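Local coordinates for DUF3256 domain-containing protein (PDB 2P3P), which is of unknown function but can bind a magnesium ion and belongs to the DUF3256 family, at residues C15-P20 and D34-A39; S22-V27 and V78-L83; R106-T111 and L117-F122. All coordinates share one frame; numbering follows the deposited sequence.

Overall arrangement
All three contacts belong to the part of the chain built around an antiparallel sheet whose seven strands follow one another in sequence order. Contact 1 pairs helices 11-18 and 29-39, contact 2 joins the loop between those helices to the central strand 77-84, and contact 3 lies at the last strands, 104-111 and 116-117. Along the chain contacts 1 and 2 interleave, and contact 3 follows both. Centres of contacts 1 and 2 are about 11 Å apart, those of 2 and 3 about 13 Å. On the helix-bearing face M19 meets L24 and M80, F16 meets M80, and V23 meets Y110; L83 meets F109 on the other. Helices and loop thus pack on one face, and strand 77-84 makes contacts on both.

Contact 1 of 3, residues C15-P20 and D34-A39; sequences CFLAMP and DLCRRA
C36 packs against both F16 and L17 of the preceding helix, and this is where helices 11-18 and 29-39 fit most closely. The CD2 methyl of L17 sits 3.4 Å from C36 CB, tighter than usual for two carbons, and 3.6 Å from C36 SG. The sulfur also meets the rim of the F16 ring, 3.6 Å from CD2 and 3.7 Å from CE2. With SG 4.8 Å from the ring centroid and 79° off its normal, this is a sulfur-aromatic contact at the edge rather than over a face. F16 can offer that edge because its CG is anti to the backbone N (chi1 -172°), which swings the ring out toward the second helix. Packing is looser farther along the rim, where L35 CD2 approaches F16 CE2 at 4.3 Å. On the sheet side, F61 and L63 touch both F16 and L35, while M80 adds to the cover of F16. The solvent side differs in character: L17 is partly exposed, and R37 extends into the open without touching segment 15-20. Its NH1 instead turns back along its own helix to D34 OD1, forming a 2.7 Å salt bridge on the anti side of the carboxylate. Together these contacts make a small helix-helix interface: two helices packed on one face of an antiparallel sheet, with a Cys sulfur-aromatic contact between them.

Contact 2 of 3, residues S22-V27 and V78-L83; sequences SVLPIV and VFMRIL
L24 reaches out from the loop 22-27 with one methyl, CD2, and meets two side chains of the strand 78-83. Both meetings are apolar and tip to tip: V78 CG1 lies 3.9 Å from L24 CD2, and the CE methyl of M80, present as selenomethionine, lies 4.0 Å from that same atom. L24 has its CG anti to the backbone N (chi1 -168°), which carries the branch away from the loop and toward the strand. M80 CG stands between the backbone N and the carbonyl carbon (chi1 69°), and the chain then bends at its last torsion (chi3 70°), bringing CE round to L24. V78 and M80, two residues apart, project from the same face of the sheet, so the leucine tip bears on both.

No hydrogen bond crosses between the two segments. In the loop, I26 N donates to L24 O at 3.0 Å, closing an inverse gamma turn centred on P25 that redirects the chain just after L24. On the strand, backbone bonds pair V78 with I70 and M80 with I68 on one neighbour, and F79 with V95 and R81 with C93 on the other. Strand 77-84 is thus flanked by 67-72 and 90-98, whose I68 and V94 touch M80, while the loop lies over this sheet face as it runs from helix 11-18 to helix 29-39.

Contact 3 of 3, residues R106-T111 and L117-F122; sequences RIDFYT and LKTDRF
L117 N donates to F109 O at 2.9 Å, nearly straight at 166°. The bond joins the two arms of a beta-hairpin, strand 104-111 and the short edge strand 116-117. Beside it a water continues the link: it accepts from F109 N, donates to L117 O at 2.7 Å, and lies 2.8 Å from T119 OG1. That hydroxyl is also 3.0 Å from I107 O. With OG1 anti to its carbonyl carbon (chi1 -60°), T119 presents the oxygen to water and backbone while CG2 faces the edge of the F109 ring. Toward the turn, T111 OG1 accepts hydrogen bonds from E113 N and K115 N.

Beyond this polar strip two rings lead the packing. The rings of F109 and F122 form an offset stack, centroids 4.6 Å apart and planes inclined at 28°, and F122 CB sits over the F109 face as a CH-pi contact. F122 also packs on F85 outside the hairpin, and F109 on C93 of the adjoining strand. Nearer the turn, the T111 and L117 side chains cross at about a right angle, with T111 CG2 3.7 Å from L117 CD2.

Contact 1 of 3, residues C15-P20 and D34-A39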
loop_
_atom_site.group_PDB
_atom_site.type_symbol
_atom_site.label_atom_id
_atom_site.label_comp_id
_atom_site.label_asym_id
_atom_site.label_seq_id
_atom_site.Cartn_x
_atom_site.Cartn_y
_atom_site.Cartn_z
ATOM N N CYS A 15 2.611 -10.423 -15.478
ATOM C CA CYS A 15 1.440 -10.528 -14.580
ATOM C C CYS A 15 0.446 -9.407 -14.812
ATOM O O CYS A 15 -0.773 -9.644 -14.845
ATOM C CB CYS A 15 1.910 -10.559 -13.121
ATOM S SG CYS A 15 2.862 -11.996 -12.698
ATOM N N PHE A 16 0.965 -8.194 -14.979
ATOM C CA PHE A 16 0.134 -7.027 -15.262
ATOM C C PHE A 16 -0.658 -7.178 -16.550
ATOM O O PHE A 16 -1.862 -6.836 -16.632
ATOM C CB PHE A 16 1.001 -5.778 -15.374
ATOM C CG PHE A 16 0.222 -4.519 -15.467
ATOM C CD1 PHE A 16 -0.604 -4.135 -14.445
ATOM C CD2 PHE A 16 0.375 -3.661 -16.561
ATOM C CE1 PHE A 16 -1.303 -2.940 -14.494
ATOM C CE2 PHE A 16 -0.312 -2.458 -16.604
ATOM C CZ PHE A 16 -1.165 -2.111 -15.582
ATOM N N LEU A 17 -0.006 -7.677 -17.593
ATOM C CA LEU A 17 -0.663 -7.832 -18.870
ATOM C C LEU A 17 -1.792 -8.897 -18.767
ATOM O O LEU A 17 -2.849 -8.743 -19.381
ATOM C CB LEU A 17 0.343 -8.262 -19.925
ATOM C CG LEU A 17 1.332 -7.222 -20.443
ATOM C CD1 LEU A 17 2.402 -7.903 -21.278
ATOM C CD2 LEU A 17 0.609 -6.170 -21.293
ATOM N N ALA A 18 -1.540 -9.964 -18.017
ATOM C CA ALA A 18 -2.522 -11.067 -17.849
ATOM C C ALA A 18 -3.467 -10.950 -16.644
ATOM O O ALA A 18 -4.249 -11.866 -16.353
ATOM C CB ALA A 18 -1.783 -12.399 -17.802
HETATM N N MSE A 19 -3.423 -9.834 -15.930
HETATM C CA MSE A 19 -4.318 -9.619 -14.785
HETATM C C MSE A 19 -5.767 -9.547 -15.309
HETATM O O MSE A 19 -6.033 -8.828 -16.257
HETATM C CB MSE A 19 -3.931 -8.312 -14.094
HETATM C CG MSE A 19 -4.730 -7.950 -12.849
HETATM SE SE MSE A 19 -4.104 -6.238 -12.160
HETATM C CE MSE A 19 -4.642 -5.176 -13.692
ATOM N N PRO A 20 -6.693 -10.339 -14.737
ATOM C CA PRO A 20 -8.078 -10.248 -15.183
ATOM C C PRO A 20 -8.619 -8.836 -14.885
ATOM O O PRO A 20 -8.348 -8.243 -13.814
ATOM C CB PRO A 20 -8.815 -11.280 -14.308
ATOM C CG PRO A 20 -7.751 -12.273 -13.839
ATOM C CD PRO A 20 -6.489 -11.378 -13.700
ATOM N N ASP A 34 -3.543 -2.040 -24.543
ATOM C CA ASP A 34 -3.163 -0.961 -25.495
ATOM C C ASP A 34 -2.141 0.025 -24.840
ATOM O O ASP A 34 -1.172 0.422 -25.476
ATOM C CB ASP A 34 -4.394 -0.220 -26.096
ATOM C CG ASP A 34 -5.274 -1.105 -27.047
ATOM O OD1 ASP A 34 -4.839 -2.164 -27.570
ATOM O OD2 ASP A 34 -6.443 -0.730 -27.300
ATOM N N LEU A 35 -2.321 0.370 -23.564
ATOM C CA LEU A 35 -1.335 1.180 -22.811
ATOM C C LEU A 35 0.050 0.550 -22.786
ATOM O O LEU A 35 1.068 1.202 -22.985
ATOM C CB LEU A 35 -1.795 1.345 -21.350
ATOM C CG LEU A 35 -0.755 1.729 -20.268
ATOM C CD1 LEU A 35 -0.675 3.246 -20.103
ATOM C CD2 LEU A 35 -1.128 1.094 -18.916
ATOM N N CYS A 36 0.078 -0.722 -22.438
ATOM C CA CYS A 36 1.322 -1.470 -22.424
ATOM C C CYS A 36 1.966 -1.564 -23.815
ATOM O O CYS A 36 3.182 -1.460 -23.916
ATOM C CB CYS A 36 1.082 -2.863 -21.869
ATOM S SG CYS A 36 0.815 -2.827 -20.083
ATOM N N ARG A 37 1.159 -1.750 -24.859
ATOM C CA ARG A 37 1.671 -1.729 -26.233
ATOM C C ARG A 37 2.368 -0.426 -26.613
ATOM O O ARG A 37 3.443 -0.454 -27.225
ATOM C CB ARG A 37 0.597 -2.070 -27.275
ATOM C CG ARG A 37 1.223 -2.416 -28.594
ATOM C CD ARG A 37 0.258 -2.970 -29.641
ATOM N NE ARG A 37 -0.555 -4.069 -29.119
ATOM C CZ ARG A 37 -1.754 -3.933 -28.543
ATOM N NH1 ARG A 37 -2.306 -2.733 -28.384
ATOM N NH2 ARG A 37 -2.411 -5.012 -28.115
ATOM N N ARG A 38 1.778 0.708 -26.249
ATOM C CA ARG A 38 2.429 1.996 -26.503
ATOM C C ARG A 38 3.693 2.173 -25.649
ATOM O O ARG A 38 4.641 2.862 -26.067
ATOM C CB ARG A 38 1.449 3.154 -26.234
ATOM C CG ARG A 38 0.208 3.110 -27.093
ATOM C CD ARG A 38 -0.640 4.364 -26.942
ATOM N NE ARG A 38 -1.139 4.511 -25.575
ATOM C CZ ARG A 38 -2.306 4.043 -25.118
ATOM N NH1 ARG A 38 -2.635 4.257 -23.845
ATOM N NH2 ARG A 38 -3.164 3.394 -25.915
ATOM N N ALA A 39 3.692 1.585 -24.450
ATOM C CA ALA A 39 4.840 1.631 -23.520
ATOM C C ALA A 39 6.012 0.793 -24.026
ATOM O O ALA A 39 7.181 1.153 -23.832
ATOM C CB ALA A 39 4.434 1.132 -22.145
#

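Contact 2 of 3, residues S22-V27 and V78-L83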
loop_
_atom_site.group_PDB
_atom_site.type_symbol
_atom_site.label_atom_id
_atom_site.label_comp_id
_atom_site.label_asym_id
_atom_site.label_seq_id
_atom_site.Cartn_x
_atom_site.Cartn_y
_atom_site.Cartn_z
ATOM N N SER A 22 -11.549 -8.091 -13.972
ATOM C CA SER A 22 -12.386 -8.169 -12.759
ATOM C C SER A 22 -11.574 -8.032 -11.504
ATOM O O SER A 22 -12.056 -7.489 -10.550
ATOM C CB SER A 22 -13.227 -9.442 -12.736
ATOM O OG SER A 22 -14.295 -9.381 -11.775
ATOM N N VAL A 23 -10.300 -8.472 -11.519
ATOM C CA VAL A 23 -9.422 -8.335 -10.336
ATOM C C VAL A 23 -9.101 -6.864 -10.027
ATOM O O VAL A 23 -9.007 -6.471 -8.850
ATOM C CB VAL A 23 -8.112 -9.196 -10.513
ATOM C CG1 VAL A 23 -6.990 -8.766 -9.554
ATOM C CG2 VAL A 23 -8.422 -10.654 -10.332
ATOM N N LEU A 24 -8.958 -6.048 -11.060
ATOM C CA LEU A 24 -8.767 -4.595 -10.900
ATOM C C LEU A 24 -9.291 -3.789 -12.105
ATOM O O LEU A 24 -8.519 -3.383 -12.990
ATOM C CB LEU A 24 -7.281 -4.329 -10.634
ATOM C CG LEU A 24 -6.855 -2.949 -10.150
ATOM C CD1 LEU A 24 -7.231 -2.759 -8.720
ATOM C CD2 LEU A 24 -5.323 -2.784 -10.350
ATOM N N PRO A 25 -10.614 -3.528 -12.135
ATOM C CA PRO A 25 -11.334 -2.869 -13.220
ATOM C C PRO A 25 -11.278 -1.349 -13.219
ATOM O O PRO A 25 -12.322 -0.664 -13.266
ATOM C CB PRO A 25 -12.753 -3.375 -13.020
ATOM C CG PRO A 25 -12.897 -3.498 -11.568
ATOM C CD PRO A 25 -11.543 -3.958 -11.073
ATOM N N ILE A 26 -10.042 -0.849 -13.110
ATOM C CA ILE A 26 -9.714 0.562 -13.172
ATOM C C ILE A 26 -9.730 1.066 -14.602
ATOM O O ILE A 26 -10.143 2.206 -14.877
ATOM C CB ILE A 26 -8.307 0.799 -12.518
ATOM C CG1 ILE A 26 -8.357 0.352 -11.063
ATOM C CG2 ILE A 26 -7.848 2.258 -12.660
ATOM C CD1 ILE A 26 -9.551 0.787 -10.365
ATOM N N VAL A 27 -9.233 0.213 -15.489
ATOM C CA VAL A 27 -9.298 0.405 -16.934
ATOM C C VAL A 27 -9.771 -0.911 -17.513
ATOM O O VAL A 27 -9.698 -1.961 -16.842
ATOM C CB VAL A 27 -7.915 0.792 -17.587
ATOM C CG1 VAL A 27 -7.425 2.194 -17.159
ATOM C CG2 VAL A 27 -6.822 -0.275 -17.336
ATOM N N VAL A 78 -2.957 2.427 -6.237
ATOM C CA VAL A 78 -2.619 1.005 -6.295
ATOM C C VAL A 78 -1.154 0.881 -6.654
ATOM O O VAL A 78 -0.715 1.388 -7.706
ATOM C CB VAL A 78 -3.485 0.287 -7.376
ATOM C CG1 VAL A 78 -3.009 -1.221 -7.627
ATOM C CG2 VAL A 78 -4.936 0.409 -7.090
ATOM N N PHE A 79 -0.402 0.207 -5.776
ATOM C CA PHE A 79 1.023 0.034 -5.959
ATOM C C PHE A 79 1.271 -1.468 -5.902
ATOM O O PHE A 79 0.822 -2.121 -4.987
ATOM C CB PHE A 79 1.794 0.761 -4.881
ATOM C CG PHE A 79 3.263 0.647 -5.028
ATOM C CD1 PHE A 79 3.944 1.497 -5.910
ATOM C CD2 PHE A 79 3.977 -0.303 -4.316
ATOM C CE1 PHE A 79 5.354 1.408 -6.064
ATOM C CE2 PHE A 79 5.379 -0.394 -4.467
ATOM C CZ PHE A 79 6.052 0.443 -5.350
HETATM N N MSE A 80 1.921 -2.009 -6.911
HETATM C CA MSE A 80 2.116 -3.450 -6.943
HETATM C C MSE A 80 3.515 -3.808 -7.352
HETATM O O MSE A 80 4.184 -3.085 -8.142
HETATM C CB MSE A 80 1.123 -4.133 -7.897
HETATM C CG MSE A 80 1.362 -3.826 -9.318
HETATM SE SE MSE A 80 0.130 -4.820 -10.511
HETATM C CE MSE A 80 -1.460 -3.864 -10.044
ATOM N N ARG A 81 3.960 -4.931 -6.804
ATOM C CA ARG A 81 5.334 -5.428 -6.987
ATOM C C ARG A 81 5.315 -6.933 -6.839
ATOM O O ARG A 81 4.446 -7.437 -6.160
ATOM C CB ARG A 81 6.270 -4.884 -5.919
ATOM C CG ARG A 81 6.589 -3.432 -6.054
ATOM C CD ARG A 81 7.869 -3.061 -5.339
ATOM N NE ARG A 81 9.025 -3.667 -5.988
ATOM C CZ ARG A 81 10.156 -3.928 -5.365
ATOM N NH1 ARG A 81 10.266 -3.701 -4.071
ATOM N NH2 ARG A 81 11.161 -4.464 -6.037
ATOM N N ILE A 82 6.307 -7.609 -7.422
ATOM C CA ILE A 82 6.622 -9.001 -7.155
ATOM C C ILE A 82 7.542 -9.060 -5.926
ATOM O O ILE A 82 8.473 -8.288 -5.787
ATOM C CB ILE A 82 7.368 -9.671 -8.366
ATOM C CG1 ILE A 82 6.512 -9.622 -9.598
ATOM C CG2 ILE A 82 7.585 -11.190 -8.128
ATOM C CD1 ILE A 82 5.302 -10.492 -9.468
ATOM N N LEU A 83 7.303 -10.041 -5.082
ATOM C CA LEU A 83 8.172 -10.386 -3.959
ATOM C C LEU A 83 8.540 -11.865 -4.066
ATOM O O LEU A 83 7.736 -12.724 -4.489
ATOM C CB LEU A 83 7.488 -10.134 -2.613
ATOM C CG LEU A 83 6.962 -8.742 -2.296
ATOM C CD1 LEU A 83 6.157 -8.733 -0.990
ATOM C CD2 LEU A 83 8.128 -7.789 -2.258
#

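Contact 3 of 3, residues R106-T111 and L117-F122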
loop_
_atom_site.group_PDB
_atom_site.type_symbol
_atom_site.label_atom_id
_atom_site.label_comp_id
_atom_site.label_asym_id
_atom_site.label_seq_id
_atom_site.Cartn_x
_atom_site.Cartn_y
_atom_site.Cartn_z
ATOM N N ARG A 106 -4.733 -0.963 2.266
ATOM C CA ARG A 106 -4.975 -2.404 2.337
ATOM C C ARG A 106 -3.804 -3.051 1.613
ATOM O O ARG A 106 -3.363 -2.536 0.592
ATOM C CB ARG A 106 -6.273 -2.776 1.627
ATOM C CG ARG A 106 -7.514 -2.148 2.230
ATOM C CD ARG A 106 -8.853 -2.572 1.523
ATOM N NE ARG A 106 -8.723 -2.407 0.086
ATOM C CZ ARG A 106 -8.276 -3.372 -0.714
ATOM N NH1 ARG A 106 -7.968 -4.551 -0.182
ATOM N NH2 ARG A 106 -8.073 -3.138 -2.013
ATOM N N ILE A 107 -3.267 -4.110 2.169
ATOM C CA ILE A 107 -2.251 -4.918 1.491
ATOM C C ILE A 107 -2.925 -6.254 1.100
ATOM O O ILE A 107 -3.481 -6.980 1.963
ATOM C CB ILE A 107 -1.025 -5.201 2.376
ATOM C CG1 ILE A 107 -0.454 -3.937 2.996
ATOM C CG2 ILE A 107 0.080 -5.884 1.546
ATOM C CD1 ILE A 107 0.693 -4.221 3.931
ATOM N N ASP A 108 -2.907 -6.540 -0.209
ATOM C CA ASP A 108 -3.401 -7.780 -0.771
ATOM C C ASP A 108 -2.201 -8.580 -1.316
ATOM O O ASP A 108 -1.198 -8.020 -1.750
ATOM C CB ASP A 108 -4.431 -7.482 -1.890
ATOM C CG ASP A 108 -5.676 -6.819 -1.374
ATOM O OD1 ASP A 108 -6.200 -7.306 -0.346
ATOM O OD2 ASP A 108 -6.131 -5.821 -1.980
ATOM N N PHE A 109 -2.308 -9.901 -1.241
ATOM C CA PHE A 109 -1.351 -10.825 -1.871
ATOM C C PHE A 109 -2.032 -11.746 -2.835
ATOM O O PHE A 109 -3.169 -12.180 -2.587
ATOM C CB PHE A 109 -0.593 -11.628 -0.841
ATOM C CG PHE A 109 0.357 -10.808 -0.038
ATOM C CD1 PHE A 109 1.706 -10.765 -0.346
ATOM C CD2 PHE A 109 -0.119 -10.074 1.051
ATOM C CE1 PHE A 109 2.558 -10.013 0.431
ATOM C CE2 PHE A 109 0.736 -9.322 1.838
ATOM C CZ PHE A 109 2.045 -9.289 1.536
ATOM N N TYR A 110 -1.356 -12.013 -3.963
ATOM C CA TYR A 110 -1.835 -12.957 -4.978
ATOM C C TYR A 110 -0.726 -13.883 -5.407
ATOM O O TYR A 110 0.475 -13.536 -5.326
ATOM C CB TYR A 110 -2.321 -12.258 -6.242
ATOM C CG TYR A 110 -3.426 -11.288 -6.083
ATOM C CD1 TYR A 110 -4.732 -11.623 -6.396
ATOM C CD2 TYR A 110 -3.155 -10.012 -5.673
ATOM C CE1 TYR A 110 -5.758 -10.673 -6.259
ATOM C CE2 TYR A 110 -4.115 -9.089 -5.560
ATOM C CZ TYR A 110 -5.406 -9.391 -5.857
ATOM O OH TYR A 110 -6.293 -8.343 -5.681
ATOM N N THR A 111 -1.102 -15.033 -5.935
ATOM C CA THR A 111 -0.133 -15.795 -6.736
ATOM C C THR A 111 0.159 -15.031 -8.034
ATOM O O THR A 111 -0.553 -14.091 -8.390
ATOM C CB THR A 111 -0.647 -17.193 -7.100
ATOM O OG1 THR A 111 -1.715 -17.063 -8.053
ATOM C CG2 THR A 111 -1.161 -17.945 -5.845
ATOM N N LEU A 117 -4.481 -14.733 -2.041
ATOM C CA LEU A 117 -3.910 -15.408 -0.911
ATOM C C LEU A 117 -4.391 -14.717 0.353
ATOM O O LEU A 117 -4.832 -13.584 0.320
ATOM C CB LEU A 117 -2.414 -15.477 -1.035
ATOM C CG LEU A 117 -1.864 -16.185 -2.289
ATOM C CD1 LEU A 117 -0.327 -15.987 -2.406
ATOM C CD2 LEU A 117 -2.241 -17.686 -2.290
ATOM N N LYS A 118 -4.352 -15.433 1.467
ATOM C CA LYS A 118 -4.749 -14.838 2.732
ATOM C C LYS A 118 -3.585 -13.953 3.166
ATOM O O LYS A 118 -2.450 -14.404 3.264
ATOM C CB LYS A 118 -5.112 -15.890 3.786
ATOM C CG LYS A 118 -4.014 -16.253 4.792
ATOM C CD LYS A 118 -4.531 -17.178 5.894
ATOM C CE LYS A 118 -3.386 -17.667 6.781
ATOM N NZ LYS A 118 -3.737 -17.715 8.247
ATOM N N THR A 119 -3.880 -12.680 3.372
ATOM C CA THR A 119 -2.891 -11.713 3.830
ATOM C C THR A 119 -2.194 -12.063 5.172
ATOM O O THR A 119 -1.011 -11.822 5.276
ATOM C CB THR A 119 -3.519 -10.276 3.850
ATOM O OG1 THR A 119 -3.959 -9.917 2.525
ATOM C CG2 THR A 119 -2.520 -9.205 4.322
ATOM N N ASP A 120 -2.887 -12.691 6.143
ATOM C CA ASP A 120 -2.330 -12.893 7.525
ATOM C C ASP A 120 -1.022 -13.658 7.481
ATOM O O ASP A 120 -0.204 -13.618 8.405
ATOM C CB ASP A 120 -3.210 -13.766 8.466
ATOM C CG ASP A 120 -4.704 -13.655 8.231
ATOM O OD1 ASP A 120 -5.165 -13.278 7.122
ATOM O OD2 ASP A 120 -5.433 -14.009 9.193
ATOM N N ARG A 121 -0.884 -14.464 6.447
ATOM C CA ARG A 121 0.268 -15.319 6.339
ATOM C C ARG A 121 1.558 -14.501 6.147
ATOM O O ARG A 121 2.642 -14.888 6.611
ATOM C CB ARG A 121 0.068 -16.235 5.143
ATOM C CG ARG A 121 0.940 -17.423 5.193
ATOM C CD ARG A 121 1.253 -17.926 3.801
ATOM N NE ARG A 121 2.488 -18.687 3.880
ATOM C CZ ARG A 121 2.767 -19.773 3.181
ATOM N NH1 ARG A 121 1.892 -20.278 2.326
ATOM N NH2 ARG A 121 3.932 -20.357 3.368
ATOM N N PHE A 122 1.425 -13.387 5.433
ATOM C CA PHE A 122 2.545 -12.558 5.031
ATOM C C PHE A 122 2.685 -11.253 5.792
ATOM O O PHE A 122 3.742 -10.597 5.765
ATOM C CB PHE A 122 2.353 -12.204 3.545
ATOM C CG PHE A 122 2.120 -13.380 2.682
ATOM C CD1 PHE A 122 3.147 -14.227 2.388
ATOM C CD2 PHE A 122 0.863 -13.655 2.176
ATOM C CE1 PHE A 122 2.954 -15.341 1.547
ATOM C CE2 PHE A 122 0.663 -14.742 1.351
ATOM C CZ PHE A 122 1.711 -15.584 1.041
HETATM O O HOH W 1 -4.730 -10.905 0.063
#